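Local coordinates for protein chitin binding domain (Burkholderia pseudomallei, PDB 3UAM) that probably binds chitin or a related polysaccharide, and has the fold of the lytic polysaccharide monooxygenases of family AA10, at residues L61-P64 with D65-D68; A88-R91 with A92-N95; A107-S110 with G111-L114. All coordinates share one frame; numbering follows the deposited sequence.

Contact 1 of 3, residues L61-P64 with D65-D68; sequences LRDP and DAPD
An Asx turn at D63 bends the chain through P64 and D65 to A66, with the carboxylate of the aspartate inside the bend. Its OD1 accepts from two backbone amides across the contact, D65 N at 2.9 Å and A66 N at 3.0 Å. Both donors arrive on the anti side of OD1 and from opposite faces of the carboxylate plane, so the two bonds clasp the oxygen between them. The reach depends on CG standing anti to the backbone N of D63 (chi1 -168°), which turns the carboxylate over the following residues. OD2 is engaged too, in a salt bridge with R128 of strand 126-133. D65 OD2 makes another with the same arginine, whose charge probably offsets the repulsion expected with D63 OD1 and D65 OD2 4.2 Å apart. The turn, within the long loop that connects strand 49-51 with helix 98-101, is thereby tied to strand 126-133 of the mixed sheet, part of the family's β-sandwich core. Two waters link R62 to the second half of the contact. Water 1 accepts from R62 NE at 3.0 Å, in the guanidinium plane, and from D63 N at 2.8 Å, and probably donates to A66 O. Bent at chi2 and chi3, the R62 side chain folds back beside P67 and D68. Its NH2 bonds to the carbonyl of D69, just past the segment, whereas P67 O is near NH2 but badly angled. Water 2 accepts from R62 NH2 at 3.1 Å and donates to D68 OD1 at 2.8 Å.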
loop_
_atom_site.group_PDB
_atom_site.type_symbol
_atom_site.label_atom_id
_atom_site.label_comp_id
_atom_site.label_asym_id
_atom_site.label_seq_id
_atom_site.Cartn_x
_atom_site.Cartn_y
_atom_site.Cartn_z
ATOM N N LEU A 61 -17.347 0.336 -7.418
ATOM C CA LEU A 61 -17.701 1.167 -6.272
ATOM C C LEU A 61 -17.268 2.605 -6.517
ATOM O O LEU A 61 -16.184 2.849 -7.060
ATOM C CB LEU A 61 -17.033 0.650 -4.990
ATOM C CG LEU A 61 -17.661 -0.628 -4.464
ATOM C CD1 LEU A 61 -16.790 -1.218 -3.357
ATOM C CD2 LEU A 61 -19.089 -0.343 -3.995
ATOM N N ARG A 62 -18.096 3.554 -6.095
ATOM C CA ARG A 62 -17.683 4.952 -6.080
ATOM C C ARG A 62 -16.859 5.229 -4.829
ATOM O O ARG A 62 -16.974 4.538 -3.821
ATOM C CB ARG A 62 -18.895 5.901 -6.139
ATOM C CG ARG A 62 -19.819 5.676 -7.328
ATOM C CD ARG A 62 -19.089 5.556 -8.654
ATOM N NE ARG A 62 -18.360 6.783 -9.033
ATOM C CZ ARG A 62 -18.677 7.580 -10.051
ATOM N NH1 ARG A 62 -19.712 7.309 -10.817
ATOM N NH2 ARG A 62 -17.939 8.651 -10.322
ATOM N N ASP A 63 -16.030 6.252 -4.904
ATOM C CA ASP A 63 -15.257 6.679 -3.755
ATOM C C ASP A 63 -16.205 7.204 -2.650
ATOM O O ASP A 63 -17.066 8.026 -2.924
ATOM C CB ASP A 63 -14.268 7.744 -4.187
ATOM C CG ASP A 63 -13.239 8.045 -3.122
ATOM O OD1 ASP A 63 -13.587 8.744 -2.150
ATOM O OD2 ASP A 63 -12.085 7.594 -3.267
ATOM N N PRO A 64 -16.040 6.732 -1.403
ATOM C CA PRO A 64 -16.903 7.172 -0.297
ATOM C C PRO A 64 -16.798 8.678 0.039
ATOM O O PRO A 64 -17.738 9.251 0.585
ATOM C CB PRO A 64 -16.378 6.350 0.892
ATOM C CG PRO A 64 -14.956 6.137 0.584
ATOM C CD PRO A 64 -14.927 5.893 -0.913
ATOM N N ASP A 65 -15.672 9.317 -0.277
ATOM C CA ASP A 65 -15.489 10.728 0.039
ATOM C C ASP A 65 -15.657 11.637 -1.167
ATOM O O ASP A 65 -16.110 12.776 -1.010
ATOM C CB ASP A 65 -14.109 10.949 0.635
ATOM C CG ASP A 65 -13.915 10.197 1.921
ATOM O OD1 ASP A 65 -14.652 10.528 2.887
ATOM O OD2 ASP A 65 -13.033 9.299 1.961
ATOM N N ALA A 66 -15.323 11.140 -2.360
ATOM C CA ALA A 66 -15.283 11.958 -3.568
ATOM C C ALA A 66 -16.151 11.365 -4.693
ATOM O O ALA A 66 -15.691 10.500 -5.438
ATOM C CB ALA A 66 -13.831 12.117 -4.016
ATOM N N PRO A 67 -17.419 11.807 -4.799
ATOM C CA PRO A 67 -18.314 11.123 -5.706
ATOM C C PRO A 67 -17.913 11.167 -7.187
ATOM O O PRO A 67 -18.295 10.269 -7.923
ATOM C CB PRO A 67 -19.683 11.794 -5.465
ATOM C CG PRO A 67 -19.419 13.004 -4.630
ATOM C CD PRO A 67 -18.131 12.756 -3.920
ATOM N N ASP A 68 -17.150 12.163 -7.632
ATOM C CA ASP A 68 -16.793 12.225 -9.052
ATOM C C ASP A 68 -15.530 11.400 -9.403
ATOM O O ASP A 68 -15.190 11.255 -10.583
ATOM C CB ASP A 68 -16.655 13.671 -9.516
ATOM C CG ASP A 68 -18.011 14.379 -9.680
ATOM O OD1 ASP A 68 -18.973 13.751 -10.151
ATOM O OD2 ASP A 68 -18.115 15.566 -9.333
HETATM O O HOH W 1 -16.313 7.914 -7.192
HETATM O O HOH W 2 -19.149 11.270 -11.536
#

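Contact 2 of 3, residues A88-R91 with A92-N95; sequences ADAR and AQLN
An Asx turn at D89 opens the 3-10 segment 90-95, and its backbone supplies the first bond across the contact: A92 N donates to D89 O at 3.0 Å, nearly straight at 169°. The turn itself is made by D89 OD1, which accepts from R91 N at 3.0 Å from above the carboxylate plane. That oxygen also takes R91 NE at 3.0 Å on its syn lone pair, and R91 NH2 reaches OD2 at 2.9 Å in a salt bridge. The guanidinium therefore meets the carboxylate side-on, mainly with one nitrogen to each oxygen, NE also reaching OD2 weakly; NH2 sits 43° out of the carboxylate plane, so the two flat groups are not coplanar. Beyond the turn, each amide bonds to the carbonyl three residues back, Q93 N to A90 O and L94 N to R91 O, the i to i+3 pattern that defines a 3-10 helix. Q93 adds another bond. Its side-chain NE2 comes back to A90 O at 2.8 Å, with that oxygen in the plane of the Q93 amide and NE2 on the face of the A90 carbonyl opposite to that used by Q93 N, so one carbonyl is gripped from both sides. CG lies beside the backbone N (chi1 -76°), which swings the amide back toward A90, and NE2 also contacts A90 CB at 3.4 Å. The second partner of NE2 is R39 O. The L94 side chain packs on A31 and L34 of helix 30-36, while A90 and R91 touch Q44 of helix 42-45.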
loop_
_atom_site.group_PDB
_atom_site.type_symbol
_atom_site.label_atom_id
_atom_site.label_comp_id
_atom_site.label_asym_id
_atom_site.label_seq_id
_atom_site.Cartn_x
_atom_site.Cartn_y
_atom_site.Cartn_z
ATOM N N ALA A 88 1.625 -11.949 -13.266
ATOM C CA ALA A 88 2.103 -12.449 -14.570
ATOM C C ALA A 88 3.632 -12.513 -14.712
ATOM O O ALA A 88 4.135 -13.102 -15.663
ATOM C CB ALA A 88 1.530 -11.610 -15.714
ATOM N N ASP A 89 4.363 -11.902 -13.786
ATOM C CA ASP A 89 5.815 -11.855 -13.862
ATOM C C ASP A 89 6.445 -12.009 -12.453
ATOM O O ASP A 89 5.790 -12.530 -11.553
ATOM C CB ASP A 89 6.250 -10.580 -14.588
ATOM C CG ASP A 89 6.016 -9.315 -13.770
ATOM O OD1 ASP A 89 5.611 -9.385 -12.596
ATOM O OD2 ASP A 89 6.239 -8.217 -14.325
ATOM N N ALA A 90 7.696 -11.573 -12.269
ATOM C CA ALA A 90 8.420 -11.838 -11.021
ATOM C C ALA A 90 7.825 -11.120 -9.798
ATOM O O ALA A 90 8.171 -11.462 -8.662
ATOM C CB ALA A 90 9.902 -11.513 -11.167
ATOM N N ARG A 91 6.938 -10.154 -10.012
ATOM C CA ARG A 91 6.172 -9.563 -8.900
ATOM C C ARG A 91 5.385 -10.633 -8.101
ATOM O O ARG A 91 5.034 -10.394 -6.948
ATOM C CB ARG A 91 5.203 -8.493 -9.395
ATOM C CG ARG A 91 5.877 -7.211 -9.849
ATOM C CD ARG A 91 4.893 -6.272 -10.539
ATOM N NE ARG A 91 4.757 -6.609 -11.946
ATOM C CZ ARG A 91 4.159 -5.851 -12.861
ATOM N NH1 ARG A 91 3.537 -4.725 -12.532
ATOM N NH2 ARG A 91 4.143 -6.262 -14.117
ATOM N N ALA A 92 5.108 -11.787 -8.711
ATOM C CA ALA A 92 4.442 -12.895 -8.000
ATOM C C ALA A 92 5.184 -13.387 -6.765
ATOM O O ALA A 92 4.548 -13.889 -5.838
ATOM C CB ALA A 92 4.185 -14.072 -8.943
ATOM N N GLN A 93 6.516 -13.270 -6.758
ATOM C CA GLN A 93 7.347 -13.575 -5.580
ATOM C C GLN A 93 6.795 -12.955 -4.300
ATOM O O GLN A 93 6.876 -13.540 -3.218
ATOM C CB GLN A 93 8.776 -13.018 -5.763
ATOM C CG GLN A 93 9.673 -13.805 -6.690
ATOM C CD GLN A 93 10.956 -13.051 -7.088
ATOM O OE1 GLN A 93 12.031 -13.347 -6.589
ATOM N NE2 GLN A 93 10.831 -12.064 -7.982
ATOM N N LEU A 94 6.248 -11.751 -4.433
ATOM C CA LEU A 94 5.794 -10.981 -3.284
ATOM C C LEU A 94 4.712 -11.655 -2.459
ATOM O O LEU A 94 4.613 -11.385 -1.278
ATOM C CB LEU A 94 5.321 -9.594 -3.727
ATOM C CG LEU A 94 6.456 -8.671 -4.199
ATOM C CD1 LEU A 94 5.876 -7.591 -5.102
ATOM C CD2 LEU A 94 7.226 -8.046 -3.027
ATOM N N ASN A 95 3.925 -12.519 -3.088
ATOM C CA ASN A 95 2.790 -13.180 -2.440
ATOM C C ASN A 95 3.098 -14.445 -1.660
ATOM O O ASN A 95 2.199 -15.024 -1.031
ATOM C CB ASN A 95 1.735 -13.507 -3.505
ATOM C CG ASN A 95 1.193 -12.257 -4.166
ATOM O OD1 ASN A 95 0.927 -11.256 -3.482
ATOM N ND2 ASN A 95 1.045 -12.288 -5.489
#

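Contact 3 of 3, residues A107-S110 with G111-L114; sequences AVRS and GQSL
From R109 to Q112 the backbone makes a type II β turn, with G111 at a phi of 85°, closed by Q112 N donating to R109 O at 3.1 Å. The positive phi at the third position is one that glycine accepts readily. Q112 bonds a second time to the same residue: its side-chain OE1 accepts from R109 N at 3.0 Å, with the donor tilted 24° from the plane of the amide carbonyl. CG anti to the backbone N (chi1 -171°) and an extended chain beyond it carry the amide back alongside the incoming strand. There OE1 also packs against V108, 3.3 Å from CA and 3.5 Å from CB, and the two side chains cross at about a right angle. This turn is not the tip of a β-hairpin. Strand 106-108 runs parallel to 205-215 in the mixed sheet, whereas 113-121 is the middle strand of the three-stranded antiparallel sheet, so the bend passes the chain from one sheet to the other. V108 is buried against L213 and F215, and at the turn S110 OG bonds to R188 N.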
loop_
_atom_site.group_PDB
_atom_site.type_symbol
_atom_site.label_atom_id
_atom_site.label_comp_id
_atom_site.label_asym_id
_atom_site.label_seq_id
_atom_site.Cartn_x
_atom_site.Cartn_y
_atom_site.Cartn_z
ATOM N N ALA A 107 12.874 -4.013 12.561
ATOM C CA ALA A 107 12.786 -4.100 14.022
ATOM C C ALA A 107 12.030 -2.881 14.542
ATOM O O ALA A 107 12.513 -1.765 14.399
ATOM C CB ALA A 107 14.180 -4.183 14.661
ATOM N N VAL A 108 10.841 -3.085 15.108
ATOM C CA VAL A 108 10.046 -1.957 15.645
ATOM C C VAL A 108 9.501 -2.266 17.045
ATOM O O VAL A 108 9.641 -3.386 17.543
ATOM C CB VAL A 108 8.899 -1.542 14.704
ATOM C CG1 VAL A 108 9.458 -0.936 13.406
ATOM C CG2 VAL A 108 7.973 -2.720 14.409
ATOM N N ARG A 109 8.906 -1.256 17.663
ATOM C CA ARG A 109 8.354 -1.336 19.009
ATOM C C ARG A 109 6.962 -0.719 19.082
ATOM O O ARG A 109 6.645 0.246 18.358
ATOM C CB ARG A 109 9.265 -0.581 19.980
ATOM C CG ARG A 109 10.685 -1.099 20.044
ATOM C CD ARG A 109 11.495 -0.277 21.036
ATOM N NE ARG A 109 11.039 -0.522 22.397
ATOM C CZ ARG A 109 11.378 -1.579 23.129
ATOM N NH1 ARG A 109 12.194 -2.497 22.659
ATOM N NH2 ARG A 109 10.893 -1.719 24.346
ATOM N N SER A 110 6.127 -1.276 19.957
ATOM C CA SER A 110 4.810 -0.705 20.230
ATOM C C SER A 110 4.920 0.787 20.545
ATOM O O SER A 110 5.798 1.200 21.300
ATOM C CB SER A 110 4.162 -1.434 21.401
ATOM O OG SER A 110 3.982 -2.800 21.079
ATOM N N GLY A 111 4.046 1.587 19.931
ATOM C CA GLY A 111 3.988 3.030 20.178
ATOM C C GLY A 111 4.947 3.887 19.349
ATOM O O GLY A 111 4.751 5.100 19.208
ATOM N N GLN A 112 5.968 3.244 18.792
ATOM C CA GLN A 112 7.034 3.920 18.086
ATOM C C GLN A 112 6.554 4.866 16.966
ATOM O O GLN A 112 5.709 4.482 16.153
ATOM C CB GLN A 112 7.955 2.860 17.470
ATOM C CG GLN A 112 9.225 3.417 16.881
ATOM C CD GLN A 112 9.943 2.401 16.027
ATOM O OE1 GLN A 112 10.118 1.241 16.423
ATOM N NE2 GLN A 112 10.348 2.829 14.841
ATOM N N SER A 113 7.111 6.081 16.933
ATOM C CA SER A 113 6.876 7.021 15.831
ATOM C C SER A 113 7.559 6.509 14.581
ATOM O O SER A 113 8.736 6.202 14.604
ATOM C CB SER A 113 7.421 8.418 16.134
ATOM O OG SER A 113 6.889 8.926 17.324
ATOM N N LEU A 114 6.811 6.388 13.506
ATOM C CA LEU A 114 7.330 5.804 12.289
ATOM C C LEU A 114 7.070 6.780 11.172
ATOM O O LEU A 114 5.947 7.242 10.995
ATOM C CB LEU A 114 6.631 4.476 11.998
ATOM C CG LEU A 114 7.229 3.624 10.875
ATOM C CD1 LEU A 114 8.613 3.139 11.267
ATOM C CD2 LEU A 114 6.308 2.459 10.576
#

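How the contacts relate
None of the three contacts lies in the core. Contact 1 is partly buried, while contacts 2 and 3 sit at the surface, where among their touching residues only L94 and V108, respectively, are buried. Contacts 1 and 2 share the long loop between strand 49-51 and helix 98-101, yet their centres are 30 Å apart; contact 3, about 17 Å from contact 2 between nearest atoms, alone joins strands. Aspartate builds an Asx turn in the first two, but its charge is probably offset differently: by an arginine of a strand far along the sequence in 61-68, by one two residues on in 88-95. Contact 3 uses a neutral glutamine amide instead, and bridging waters take part in contact 1.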